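Local coordinates for protein similar to sp|P32453 Saccharomyces cerevisiae YNL315c ATP11 (PDB 2P4F) that probably acts as a mitochondrial chaperone that binds unfolded protein and assists assembly of the F1 part of ATP synthase, at residues V135-Y140 with M229-G234; Y150-P155 with W186-P191; F157-P162 with N288-L293; T193-I198 with T216-L221; F210-T215 with Q235-S240. All coordinates share one frame; numbering follows the deposited sequence.

How the contacts relate
All five contacts bear on one six-stranded antiparallel sheet. Contact 4 is its buried middle, joining strands 193-200 and 215-220 by backbone bonds and a polar side-chain network on one face. Contact 1 adds the outer strand 133-139 and is more apolar; Asn233 of its strand 229-236 bonds to His220 of contact 4. Contacts 2 and 3 are mainly helix packing, contact 2 with one backbone bond besides: helix 140-153 lies on aromatic residues of strand 179-190, and helix 287-295 covers the other outer strand, 156-162, chiefly through apolar side chains. Contact 5 lies where strands 215-220 and 229-236 run out into loops, and solvent-facing salt bridges take the place of contact 4's amide and imidazole bonds.

Contact 1. Residues V135-Y140 with M229-G234; sequences VAVVPY and MVLMNG
Ala136 with Met232 and Val138 with Val230 are the hydrogen-bonded pairs of two antiparallel strands, 135-139 and 229-234, whose axes come within 4.6 Å at 157°. The first pair is uneven: Met232 N lies 2.8 Å from Ala136 O, whereas Ala136 N is 3.2 Å from Met232 O and stands above that carbonyl's plane. Met232 O also accepts a bond from Trp123 NE1. Beside this pair the Met232 chain bends at chi3 (84°) and brings its CE to 3.7 Å from Ala136 CB. On the same face Val230 sends CG2 to the edge of the Tyr140 ring, in its plane and 3.7 Å from CD1. Strand 133-139 is an outermost strand of the six-stranded antiparallel sheet that forms this half barrel, and helix 140-153 packs on this face through Thr143 and Phe144. The other face carries Val137, Met229 and Leu231. In Val137 CG1 is trans to the backbone N (chi1 177°) and CG2 trans to the carbonyl carbon, which sends the methyls to different neighbours: CG1 meets Met229 CE at 3.4 Å and CG2 meets Leu231 CD2 at 3.5 Å, both tighter than usual. Trp123 of helix 116-126 packs on Val135 and Leu231.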
# COMPACT_ATOMS: atom_id res chain seq x y z
N VAL A 135 0.91 -10.48 -2.01
CA VAL A 135 1.15 -10.46 -3.43
C VAL A 135 -0.15 -10.11 -4.14
O VAL A 135 -1.18 -10.66 -3.75
CB VAL A 135 1.64 -11.84 -3.94
CG1 VAL A 135 1.92 -11.82 -5.42
CG2 VAL A 135 2.89 -12.25 -3.17
N ALA A 136 -0.09 -9.23 -5.14
CA ALA A 136 -1.30 -8.90 -5.89
C ALA A 136 -0.91 -8.47 -7.29
O ALA A 136 0.25 -8.08 -7.52
CB ALA A 136 -2.11 -7.79 -5.22
N VAL A 137 -1.91 -8.52 -8.17
CA VAL A 137 -1.80 -7.88 -9.47
C VAL A 137 -3.01 -6.94 -9.59
O VAL A 137 -4.14 -7.45 -9.43
CB VAL A 137 -1.77 -8.93 -10.58
CG1 VAL A 137 -1.74 -8.24 -11.93
CG2 VAL A 137 -0.56 -9.82 -10.38
N VAL A 138 -2.81 -5.68 -9.85
CA VAL A 138 -3.82 -4.60 -9.81
C VAL A 138 -3.95 -3.97 -11.17
O VAL A 138 -2.92 -3.66 -11.75
CB VAL A 138 -3.36 -3.52 -8.78
CG1 VAL A 138 -4.34 -2.40 -8.61
CG2 VAL A 138 -3.10 -4.18 -7.41
N PRO A 139 -5.12 -3.79 -11.76
CA PRO A 139 -5.14 -3.07 -13.06
C PRO A 139 -4.78 -1.63 -12.80
O PRO A 139 -5.14 -1.00 -11.79
CB PRO A 139 -6.59 -3.15 -13.55
CG PRO A 139 -7.38 -3.54 -12.36
CD PRO A 139 -6.46 -4.22 -11.38
N TYR A 140 -4.05 -1.08 -13.77
CA TYR A 140 -3.58 0.29 -13.59
C TYR A 140 -4.72 1.29 -13.75
O TYR A 140 -5.00 2.08 -12.83
CB TYR A 140 -2.44 0.56 -14.59
CG TYR A 140 -1.93 1.97 -14.36
CD1 TYR A 140 -1.14 2.30 -13.26
CD2 TYR A 140 -2.22 2.99 -15.28
CE1 TYR A 140 -0.65 3.59 -13.05
CE2 TYR A 140 -1.74 4.27 -15.06
CZ TYR A 140 -0.97 4.57 -13.96
OH TYR A 140 -0.51 5.83 -13.77
N MET A 229 -1.17 -3.33 -16.08
CA MET A 229 -0.97 -4.13 -14.88
C MET A 229 0.01 -3.53 -13.92
O MET A 229 1.03 -3.01 -14.39
CB MET A 229 -0.34 -5.50 -15.28
CG MET A 229 -1.19 -6.47 -16.04
SD MET A 229 -0.05 -7.84 -16.46
CE MET A 229 -0.23 -8.82 -14.97
N VAL A 230 -0.29 -3.62 -12.63
CA VAL A 230 0.66 -3.24 -11.56
C VAL A 230 0.95 -4.47 -10.75
O VAL A 230 -0.02 -5.17 -10.35
CB VAL A 230 0.06 -2.11 -10.68
CG1 VAL A 230 0.92 -1.83 -9.47
CG2 VAL A 230 -0.14 -0.88 -11.57
N LEU A 231 2.20 -4.79 -10.50
CA LEU A 231 2.56 -5.99 -9.72
C LEU A 231 2.91 -5.53 -8.32
O LEU A 231 3.74 -4.59 -8.16
CB LEU A 231 3.75 -6.69 -10.39
CG LEU A 231 3.41 -7.31 -11.77
CD1 LEU A 231 4.64 -8.13 -12.16
CD2 LEU A 231 2.17 -8.12 -11.76
N MET A 232 2.31 -6.16 -7.30
CA MET A 232 2.58 -5.76 -5.91
C MET A 232 3.24 -6.84 -5.12
O MET A 232 2.82 -8.01 -5.31
CB MET A 232 1.22 -5.42 -5.24
CG MET A 232 1.41 -4.89 -3.83
SD MET A 232 -0.18 -4.87 -2.92
CE MET A 232 -0.17 -6.57 -2.35
N ASN A 233 4.27 -6.53 -4.36
CA ASN A 233 4.85 -7.50 -3.45
C ASN A 233 5.03 -6.78 -2.11
O ASN A 233 5.52 -5.66 -2.07
CB ASN A 233 6.18 -8.10 -3.91
CG ASN A 233 7.23 -7.04 -4.21
OD1 ASN A 233 7.09 -6.35 -5.22
ND2 ASN A 233 8.30 -6.83 -3.46
N GLY A 234 4.61 -7.41 -1.02
CA GLY A 234 4.87 -6.80 0.28
C GLY A 234 5.36 -7.86 1.22
O GLY A 234 5.21 -9.08 0.99

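Contact 2. Residues Y150-P155 with W186-P191; sequences YAVKNP and WQFAGP
The Trp186 indole takes Ala151 CB on one face, 3.6 Å from the centroid of its five-membered ring and 12° off the normal, a close CH-pi contact, and has Pro155 O near its edge. Phe188, two residues further along the strand, receives Val152 CG2 over a face of its ring, 4.0 Å from the centroid, while Ala151 CB lies in the ring plane at the edge, 3.9 Å from CZ. Ala151 thus fits between the two aromatic groups, touching one by its face and the other by its rim. Both rings have CG opposite the carbonyl carbon, with chi1 of -70° in Trp186, and both rise from the strand toward the helix. This is helix 140-153 lying on the antiparallel sheet at its second-last strand, 179-190, which ends in a classic beta bulge, with Ala189 and Gly190 both facing Thr193. Where the helix ends, the chain is tied to the strand by a nearly straight bond from Trp186 N to Pro155 O, 2.8 Å long. Asn154 ND2 turns back to Tyr150 O at 3.0 Å, in the carbonyl plane and on a lone pair. Tyr258 meets the indole edge-to-face and gives its OH to Asn154 O.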
# COMPACT_ATOMS: atom_id res chain seq x y z
N TYR A 150 -3.91 10.08 -5.50
CA TYR A 150 -4.14 10.55 -4.12
C TYR A 150 -2.88 10.36 -3.28
O TYR A 150 -2.65 11.19 -2.38
CB TYR A 150 -5.28 9.78 -3.47
CG TYR A 150 -6.64 10.31 -3.86
CD1 TYR A 150 -7.09 11.49 -3.27
CD2 TYR A 150 -7.45 9.67 -4.77
CE1 TYR A 150 -8.33 12.04 -3.57
CE2 TYR A 150 -8.71 10.19 -5.09
CZ TYR A 150 -9.12 11.36 -4.49
OH TYR A 150 -10.34 11.92 -4.77
N ALA A 151 -2.07 9.36 -3.54
CA ALA A 151 -0.87 9.07 -2.71
C ALA A 151 0.14 10.19 -2.91
O ALA A 151 0.81 10.58 -1.94
CB ALA A 151 -0.31 7.73 -3.11
N VAL A 152 0.31 10.67 -4.13
CA VAL A 152 1.31 11.75 -4.34
C VAL A 152 0.93 13.00 -3.56
O VAL A 152 1.74 13.64 -2.89
CB VAL A 152 1.46 12.09 -5.84
CG1 VAL A 152 2.20 13.41 -6.02
CG2 VAL A 152 2.16 10.94 -6.57
N LYS A 153 -0.36 13.35 -3.61
CA LYS A 153 -0.83 14.59 -2.95
C LYS A 153 -1.00 14.39 -1.45
O LYS A 153 -0.98 15.40 -0.75
CB LYS A 153 -2.20 15.00 -3.56
CG LYS A 153 -1.98 15.55 -4.97
CD LYS A 153 -3.21 16.01 -5.66
CE LYS A 153 -2.72 16.95 -6.79
NZ LYS A 153 -1.23 17.09 -6.65
N ASN A 154 -1.17 13.17 -0.96
CA ASN A 154 -1.50 12.89 0.43
C ASN A 154 -0.64 11.74 0.96
O ASN A 154 -1.19 10.69 1.27
CB ASN A 154 -2.99 12.51 0.55
CG ASN A 154 -3.91 13.60 -0.00
OD1 ASN A 154 -4.19 14.58 0.69
ND2 ASN A 154 -4.36 13.39 -1.24
N PRO A 155 0.67 11.90 0.99
CA PRO A 155 1.56 10.75 1.16
C PRO A 155 1.66 10.21 2.58
O PRO A 155 2.33 9.18 2.76
CB PRO A 155 2.93 11.27 0.67
CG PRO A 155 2.87 12.75 1.03
CD PRO A 155 1.44 13.13 0.71
N TRP A 186 3.57 6.81 1.87
CA TRP A 186 3.87 6.49 0.48
C TRP A 186 5.20 7.13 0.09
O TRP A 186 5.42 8.32 0.39
CB TRP A 186 2.77 7.02 -0.42
CG TRP A 186 1.47 6.29 -0.29
CD1 TRP A 186 0.42 6.59 0.54
CD2 TRP A 186 1.08 5.14 -1.04
NE1 TRP A 186 -0.62 5.68 0.37
CE2 TRP A 186 -0.22 4.78 -0.61
CE3 TRP A 186 1.73 4.37 -2.04
CZ2 TRP A 186 -0.91 3.70 -1.14
CZ3 TRP A 186 1.03 3.30 -2.56
CH2 TRP A 186 -0.27 2.96 -2.12
N GLN A 187 6.05 6.35 -0.51
CA GLN A 187 7.37 6.81 -0.94
C GLN A 187 7.52 6.52 -2.43
O GLN A 187 7.28 5.37 -2.90
CB GLN A 187 8.47 6.12 -0.13
CG GLN A 187 8.38 6.58 1.31
CD GLN A 187 9.72 6.58 1.97
OE1 GLN A 187 10.51 5.65 1.74
NE2 GLN A 187 9.92 7.62 2.77
N PHE A 188 7.92 7.52 -3.18
CA PHE A 188 8.02 7.41 -4.64
C PHE A 188 9.49 7.15 -4.93
O PHE A 188 10.29 8.07 -4.91
CB PHE A 188 7.43 8.68 -5.28
CG PHE A 188 5.96 8.74 -4.83
CD1 PHE A 188 4.99 8.02 -5.51
CD2 PHE A 188 5.59 9.45 -3.71
CE1 PHE A 188 3.66 7.98 -5.09
CE2 PHE A 188 4.27 9.43 -3.27
CZ PHE A 188 3.33 8.68 -3.95
N ALA A 189 9.85 5.90 -5.13
CA ALA A 189 11.25 5.51 -5.23
C ALA A 189 11.74 5.85 -6.62
O ALA A 189 12.86 6.35 -6.84
CB ALA A 189 11.35 4.01 -4.97
N GLY A 190 10.91 5.60 -7.60
CA GLY A 190 11.32 5.95 -8.96
C GLY A 190 10.10 5.97 -9.87
O GLY A 190 8.98 5.71 -9.43
N PRO A 191 10.26 6.27 -11.15
CA PRO A 191 9.08 6.44 -11.99
C PRO A 191 8.27 5.16 -12.11
O PRO A 191 7.04 5.26 -12.38
CB PRO A 191 9.65 6.81 -13.37
CG PRO A 191 11.09 6.51 -13.33
CD PRO A 191 11.52 6.50 -11.89

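Contact 3. Residues F157-P162 with N288-L293; sequences FVLPLP and NKLIQL
Two torsions aim Leu290 at the strand: chi1 of 167° swings CG to the side opposite its backbone N, and chi2 of 69° spreads the two methyls over the backbone around Val158. Phe157 has its own ring set opposite the backbone N, which carries CZ to 3.6 Å from Leu290 CD1; the two side chains slide past each other in opposite directions. Both branches of Leu290 straddle the Val158 carbonyl, with CD1 and CD2 each 3.4 Å from Val158 O, and CD2 also comes within 4.1 Å of Val158 CG1. Further along, the Pro160 ring offers CD to Leu290 CG at 4.3 Å and CB to Ile291 CG1 at 4.4 Å. Helix 287-295 thereby crosses strand 156-162, the outermost strand on this side of the sheet, with segment axes 8.2 Å apart at 57°. Helix 266-280 completes the packing: Leu274 touches Leu290, Leu275 touches Phe157, and Glu270 forms a salt bridge with Lys289. The contact between strand and helix is wholly apolar except for Val158 O. That oxygen is buried with no polar partner in the model, so methyl groups stand where a neighbouring strand might have donated an N-H, probably at some energetic cost.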
# COMPACT_ATOMS: atom_id res chain seq x y z
N PHE A 157 -0.47 9.07 6.26
CA PHE A 157 -1.77 8.91 6.91
C PHE A 157 -1.58 8.12 8.20
O PHE A 157 -0.46 7.69 8.49
CB PHE A 157 -2.79 8.25 5.99
CG PHE A 157 -4.26 8.47 6.36
CD1 PHE A 157 -4.72 9.75 6.74
CD2 PHE A 157 -5.15 7.43 6.32
CE1 PHE A 157 -6.07 9.98 7.05
CE2 PHE A 157 -6.50 7.65 6.62
CZ PHE A 157 -6.94 8.93 6.97
N VAL A 158 -2.65 8.00 8.99
CA VAL A 158 -2.64 7.14 10.18
C VAL A 158 -3.80 6.20 10.06
O VAL A 158 -4.89 6.64 9.61
CB VAL A 158 -2.76 8.00 11.46
CG1 VAL A 158 -2.92 7.12 12.66
CG2 VAL A 158 -1.50 8.88 11.55
N LEU A 159 -3.63 4.92 10.42
CA LEU A 159 -4.74 4.00 10.44
C LEU A 159 -4.72 3.21 11.73
O LEU A 159 -3.65 2.89 12.23
CB LEU A 159 -4.66 2.95 9.31
CG LEU A 159 -4.97 3.42 7.90
CD1 LEU A 159 -4.67 2.26 6.93
CD2 LEU A 159 -6.41 3.89 7.72
N PRO A 160 -5.88 2.85 12.24
CA PRO A 160 -5.87 2.00 13.40
C PRO A 160 -5.74 0.53 13.01
O PRO A 160 -6.28 0.04 12.02
CB PRO A 160 -7.29 2.23 13.98
CG PRO A 160 -8.13 2.48 12.75
CD PRO A 160 -7.25 3.19 11.76
N LEU A 161 -4.99 -0.17 13.84
CA LEU A 161 -5.04 -1.63 13.82
C LEU A 161 -5.84 -2.10 15.05
O LEU A 161 -5.45 -1.95 16.22
CB LEU A 161 -3.60 -2.12 13.75
CG LEU A 161 -3.36 -3.61 13.75
CD1 LEU A 161 -4.20 -4.22 12.61
CD2 LEU A 161 -1.88 -3.90 13.59
N PRO A 162 -7.02 -2.67 14.81
CA PRO A 162 -7.83 -3.16 15.94
C PRO A 162 -7.14 -4.35 16.59
O PRO A 162 -6.50 -5.17 15.92
CB PRO A 162 -9.14 -3.65 15.32
CG PRO A 162 -9.10 -3.11 13.93
CD PRO A 162 -7.67 -2.88 13.52
N ASN A 288 -11.04 10.41 16.28
CA ASN A 288 -12.28 9.66 16.48
C ASN A 288 -12.98 9.37 15.18
O ASN A 288 -13.45 8.23 15.01
CB ASN A 288 -13.15 10.44 17.48
CG ASN A 288 -12.26 10.46 18.74
OD1 ASN A 288 -12.40 9.48 19.48
ND2 ASN A 288 -11.42 11.49 18.90
N LYS A 289 -13.05 10.35 14.28
CA LYS A 289 -13.74 10.06 13.01
C LYS A 289 -12.93 9.08 12.19
O LYS A 289 -13.45 8.18 11.52
CB LYS A 289 -13.92 11.35 12.24
CG LYS A 289 -14.53 11.20 10.86
CD LYS A 289 -16.03 11.01 10.94
CE LYS A 289 -16.66 10.86 9.56
NZ LYS A 289 -16.70 12.14 8.78
N LEU A 290 -11.61 9.22 12.23
CA LEU A 290 -10.73 8.26 11.56
C LEU A 290 -11.03 6.83 11.97
O LEU A 290 -11.19 5.88 11.21
CB LEU A 290 -9.24 8.50 11.91
CG LEU A 290 -8.30 7.33 11.48
CD1 LEU A 290 -8.25 7.31 9.96
CD2 LEU A 290 -6.96 7.48 12.15
N ILE A 291 -11.11 6.65 13.28
CA ILE A 291 -11.36 5.30 13.81
C ILE A 291 -12.75 4.82 13.42
O ILE A 291 -12.95 3.67 13.01
CB ILE A 291 -11.18 5.29 15.34
CG1 ILE A 291 -9.70 5.48 15.69
CG2 ILE A 291 -11.78 4.00 15.87
CD1 ILE A 291 -9.38 5.71 17.15
N GLN A 292 -13.74 5.70 13.46
CA GLN A 292 -15.08 5.29 13.02
C GLN A 292 -15.11 4.89 11.55
O GLN A 292 -15.72 3.90 11.13
CB GLN A 292 -16.03 6.45 13.28
CG GLN A 292 -17.46 6.26 12.80
CD GLN A 292 -17.75 6.96 11.48
OE1 GLN A 292 -18.89 7.18 11.06
NE2 GLN A 292 -16.68 7.33 10.79
N LEU A 293 -14.44 5.70 10.70
CA LEU A 293 -14.50 5.45 9.28
C LEU A 293 -13.64 4.25 8.92
O LEU A 293 -13.93 3.55 7.96
CB LEU A 293 -14.02 6.65 8.46
CG LEU A 293 -14.92 7.89 8.44
CD1 LEU A 293 -14.17 9.07 7.83
CD2 LEU A 293 -16.18 7.68 7.62

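Contact 4. Residues T193-I198 with T216-L221; sequences TVHCLI and TIQFHL
Gln218 NE2 donates to His195 NE2 over 3.0 Å, almost straight at 175°. The imidazole nitrogen lies in the amide plane, but the amide nitrogen is tilted 34° out of the ring plane. Both residues have CG trans to the carbonyl carbon, and Gln218 stays extended beyond it, which lays the two side chains along one another with their flat groups turned 56° apart. Because it accepts this bond, His195 NE2 is presumably unprotonated. On the same face a water links Thr193 OG1, 2.8 Å away, with His220 ND1, 2.7 Å away and reached at the edge of its ring, while Leu197 CD2 packs on Thr216 CG2 at 3.5 Å. The opposite face is apolar: Val194 CG2 meets Leu221 CD1 at 4.1 Å, and Cys196 CB lies at the edge of the Phe219 ring, 4.3 Å from CE2.

A second shell fixes the polar groups. Gln218 OE1 accepts from Tyr105 OH and Asn233 ND2, and its NE2 also donates to Lys100 O, which leaves the amide little freedom to rotate. Asn233 OD1 in turn holds His220 NE2. Phe144 and Tyr148 of helix 140-153 close over Leu221 on the apolar side. Val194 with Phe219 and Cys196 with Ile217 are hydrogen-bonded pairs, alternating with the non-hydrogen-bonded pair His195 and Gln218. This is the regular antiparallel pairing of the two central strands in the six-stranded half-barrel sheet.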
# COMPACT_ATOMS: atom_id res chain seq x y z
N THR A 193 8.28 2.66 -9.60
CA THR A 193 8.32 1.91 -8.34
C THR A 193 7.83 2.77 -7.19
O THR A 193 8.45 3.80 -6.88
CB THR A 193 9.76 1.46 -8.04
OG1 THR A 193 10.40 0.94 -9.23
CG2 THR A 193 9.82 0.32 -7.00
N VAL A 194 6.74 2.34 -6.56
CA VAL A 194 6.08 3.12 -5.50
C VAL A 194 6.02 2.26 -4.28
O VAL A 194 5.69 1.06 -4.40
CB VAL A 194 4.66 3.52 -5.97
CG1 VAL A 194 3.93 4.25 -4.83
CG2 VAL A 194 4.74 4.40 -7.22
N HIS A 195 6.38 2.80 -3.11
CA HIS A 195 6.37 1.99 -1.89
C HIS A 195 5.30 2.50 -0.92
O HIS A 195 5.05 3.71 -0.88
CB HIS A 195 7.73 2.10 -1.18
CG HIS A 195 8.86 1.54 -1.98
ND1 HIS A 195 10.17 1.73 -1.56
CD2 HIS A 195 8.90 0.74 -3.08
CE1 HIS A 195 10.95 1.07 -2.43
NE2 HIS A 195 10.23 0.46 -3.38
N CYS A 196 4.74 1.60 -0.15
CA CYS A 196 3.84 1.98 0.95
C CYS A 196 4.43 1.36 2.21
O CYS A 196 4.62 0.11 2.22
CB CYS A 196 2.41 1.48 0.64
SG CYS A 196 1.29 1.99 1.99
N LEU A 197 4.77 2.13 3.24
CA LEU A 197 5.44 1.66 4.43
C LEU A 197 4.48 1.83 5.61
O LEU A 197 3.91 2.94 5.75
CB LEU A 197 6.69 2.50 4.70
CG LEU A 197 7.68 2.71 3.52
CD1 LEU A 197 8.88 3.51 4.04
CD2 LEU A 197 8.06 1.40 2.89
N ILE A 198 4.30 0.83 6.42
CA ILE A 198 3.42 0.91 7.58
C ILE A 198 4.22 0.63 8.84
O ILE A 198 4.91 -0.39 8.94
CB ILE A 198 2.19 -0.02 7.40
CG1 ILE A 198 1.55 0.11 6.00
CG2 ILE A 198 1.16 0.27 8.51
CD1 ILE A 198 0.35 -0.83 5.80
N THR A 216 6.25 -3.48 4.43
CA THR A 216 6.69 -2.64 3.30
C THR A 216 6.06 -3.23 2.06
O THR A 216 6.16 -4.47 1.84
CB THR A 216 8.22 -2.68 3.18
OG1 THR A 216 8.75 -1.96 4.34
CG2 THR A 216 8.78 -1.94 1.97
N ILE A 217 5.44 -2.44 1.23
CA ILE A 217 4.78 -2.89 0.02
C ILE A 217 5.41 -2.15 -1.15
O ILE A 217 5.59 -0.94 -1.09
CB ILE A 217 3.27 -2.63 0.09
CG1 ILE A 217 2.65 -3.26 1.38
CG2 ILE A 217 2.62 -3.13 -1.17
CD1 ILE A 217 1.30 -2.79 1.73
N GLN A 218 5.72 -2.92 -2.23
CA GLN A 218 6.18 -2.32 -3.46
C GLN A 218 5.09 -2.50 -4.52
O GLN A 218 4.52 -3.61 -4.61
CB GLN A 218 7.46 -2.96 -4.03
CG GLN A 218 8.69 -2.88 -3.10
CD GLN A 218 9.90 -3.27 -3.95
OE1 GLN A 218 10.01 -4.49 -4.25
NE2 GLN A 218 10.75 -2.30 -4.35
N PHE A 219 4.86 -1.40 -5.28
CA PHE A 219 4.03 -1.47 -6.48
C PHE A 219 4.91 -1.18 -7.66
O PHE A 219 5.54 -0.13 -7.70
CB PHE A 219 2.90 -0.44 -6.39
CG PHE A 219 1.91 -0.72 -5.29
CD1 PHE A 219 0.78 -1.50 -5.49
CD2 PHE A 219 2.11 -0.16 -4.03
CE1 PHE A 219 -0.17 -1.77 -4.50
CE2 PHE A 219 1.19 -0.42 -3.02
CZ PHE A 219 0.05 -1.19 -3.26
N HIS A 220 4.95 -2.13 -8.60
CA HIS A 220 5.81 -1.97 -9.78
C HIS A 220 4.97 -1.58 -10.96
O HIS A 220 4.02 -2.30 -11.27
CB HIS A 220 6.49 -3.32 -10.09
CG HIS A 220 7.33 -3.71 -8.91
ND1 HIS A 220 8.56 -3.14 -8.65
CD2 HIS A 220 7.06 -4.63 -7.93
CE1 HIS A 220 9.03 -3.69 -7.55
NE2 HIS A 220 8.14 -4.60 -7.07
N LEU A 221 5.28 -0.49 -11.62
CA LEU A 221 4.46 0.07 -12.70
C LEU A 221 5.04 -0.18 -14.09
O LEU A 221 4.55 0.35 -15.08
CB LEU A 221 4.35 1.60 -12.49
CG LEU A 221 3.92 2.05 -11.09
CD1 LEU A 221 3.74 3.57 -11.16
CD2 LEU A 221 2.69 1.33 -10.59
O HOH W 1 9.71 -1.46 -10.44

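Contact 5. Residues F210-T215 with Q235-S240; sequences FAKPHT and QVESDS
Lys212 is joined by charge to Glu237 and Asp239. With CG trans to its backbone N (chi1 174°), Lys212 extends toward 235-240 and then bends at its last two torsions, so that NZ forms salt bridges with Glu237 OE2 and Asp239 OD2, each at 2.9 Å. Glu237 crosses the lysine at about a right angle and is met on the anti side, well out of the carboxylate plane; Asp239, from the opposite direction, is met from above its plane. Asp239 is poorly ordered, and its half of the network is less certain.

Along the backbone, Glu237 N donates to His214 O at 2.7 Å, and Thr215 CA approaches Gln235 O at 3.4 Å within the non-hydrogen-bonded pair Thr215 and Val236.

Among side-chain hydrogen bonds, His214 ND1 and Thr215 OG1 are 2.9 Å apart, the hydroxyl lying in the imidazole plane at its edge, while His214 NE2 is bound to Gln182 OE1. Ser240 OG, itself bonded to Val242 N, donates to Glu237 O at 3.0 Å, which also accepts from Ser240 N.

Van der Waals packing is slight: His214 CB touches Ser240 CB at 3.7 Å, and the Val236 methyls lie alongside the Thr215 hydroxyl, with Ala247 of helix 244-257 against both.

A classic beta bulge, His214 and Thr215 both facing Ile198, opens strand 215-220 where His214 meets the type I turn Glu237-Ser240.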
# COMPACT_ATOMS: atom_id res chain seq x y z
N PHE A 210 12.12 -0.91 16.30
CA PHE A 210 10.72 -0.47 16.16
C PHE A 210 10.58 0.65 15.13
O PHE A 210 9.45 0.96 14.67
CB PHE A 210 10.22 0.04 17.51
CG PHE A 210 10.35 -1.01 18.61
CD1 PHE A 210 9.95 -2.31 18.37
CD2 PHE A 210 10.88 -0.67 19.84
CE1 PHE A 210 10.04 -3.28 19.31
CE2 PHE A 210 10.99 -1.65 20.82
CZ PHE A 210 10.57 -2.94 20.55
N ALA A 211 11.71 1.25 14.77
CA ALA A 211 11.74 2.35 13.82
C ALA A 211 11.52 1.81 12.41
O ALA A 211 11.00 2.48 11.51
CB ALA A 211 13.08 3.07 13.89
N LYS A 212 11.90 0.54 12.18
CA LYS A 212 11.63 -0.12 10.89
C LYS A 212 10.13 -0.32 10.66
O LYS A 212 9.44 -0.75 11.57
CB LYS A 212 12.39 -1.44 10.94
CG LYS A 212 12.34 -2.52 9.93
CD LYS A 212 13.33 -3.65 10.24
CE LYS A 212 13.03 -4.27 11.59
NZ LYS A 212 13.07 -5.77 11.54
N PRO A 213 9.61 -0.08 9.47
CA PRO A 213 8.22 -0.44 9.21
C PRO A 213 8.01 -1.93 9.43
O PRO A 213 8.84 -2.75 9.05
CB PRO A 213 7.99 -0.14 7.72
CG PRO A 213 9.17 0.62 7.29
CD PRO A 213 10.30 0.48 8.29
N HIS A 214 6.88 -2.32 10.01
CA HIS A 214 6.62 -3.77 10.07
C HIS A 214 6.14 -4.30 8.72
O HIS A 214 6.25 -5.51 8.49
CB HIS A 214 5.57 -4.06 11.13
CG HIS A 214 4.31 -3.25 11.06
ND1 HIS A 214 3.38 -3.44 10.07
CD2 HIS A 214 3.86 -2.27 11.92
CE1 HIS A 214 2.37 -2.58 10.29
NE2 HIS A 214 2.65 -1.87 11.41
N THR A 215 5.61 -3.44 7.86
CA THR A 215 5.08 -3.88 6.55
C THR A 215 5.63 -2.95 5.46
O THR A 215 5.46 -1.70 5.62
CB THR A 215 3.55 -3.85 6.55
OG1 THR A 215 3.08 -4.79 7.54
CG2 THR A 215 2.98 -4.34 5.20
N GLN A 235 6.00 -7.40 2.27
CA GLN A 235 6.54 -8.33 3.27
C GLN A 235 6.16 -7.81 4.66
O GLN A 235 6.24 -6.56 4.88
CB GLN A 235 8.07 -8.47 3.22
CG GLN A 235 8.59 -9.46 2.18
CD GLN A 235 10.08 -9.39 1.94
OE1 GLN A 235 10.64 -10.04 1.06
NE2 GLN A 235 10.77 -8.58 2.74
N VAL A 236 5.78 -8.68 5.56
CA VAL A 236 5.52 -8.32 6.95
C VAL A 236 6.66 -8.86 7.79
O VAL A 236 7.02 -10.05 7.66
CB VAL A 236 4.18 -8.91 7.46
CG1 VAL A 236 3.89 -8.50 8.90
CG2 VAL A 236 3.11 -8.44 6.49
N GLU A 237 7.25 -8.06 8.65
CA GLU A 237 8.39 -8.50 9.44
C GLU A 237 7.99 -9.56 10.46
O GLU A 237 7.03 -9.46 11.22
CB GLU A 237 8.98 -7.28 10.16
CG GLU A 237 9.63 -6.24 9.27
CD GLU A 237 10.87 -6.78 8.61
OE1 GLU A 237 10.91 -6.87 7.36
OE2 GLU A 237 11.82 -7.15 9.32
N SER A 238 8.78 -10.63 10.51
CA SER A 238 8.36 -11.73 11.38
C SER A 238 8.53 -11.37 12.85
O SER A 238 7.82 -11.96 13.69
CB SER A 238 9.07 -13.04 11.06
OG SER A 238 10.45 -12.84 10.78
N ASP A 239 9.42 -10.45 13.18
CA ASP A 239 9.66 -10.02 14.57
C ASP A 239 8.55 -9.12 15.09
O ASP A 239 8.55 -8.76 16.25
CB ASP A 239 10.94 -9.17 14.65
CG ASP A 239 10.82 -8.04 13.62
OD1 ASP A 239 9.99 -7.11 13.79
OD2 ASP A 239 11.56 -8.06 12.60
N SER A 240 7.61 -8.68 14.23
CA SER A 240 6.60 -7.75 14.69
C SER A 240 5.36 -8.47 15.19
O SER A 240 5.23 -9.67 14.91
CB SER A 240 6.19 -6.84 13.53
OG SER A 240 5.27 -7.55 12.72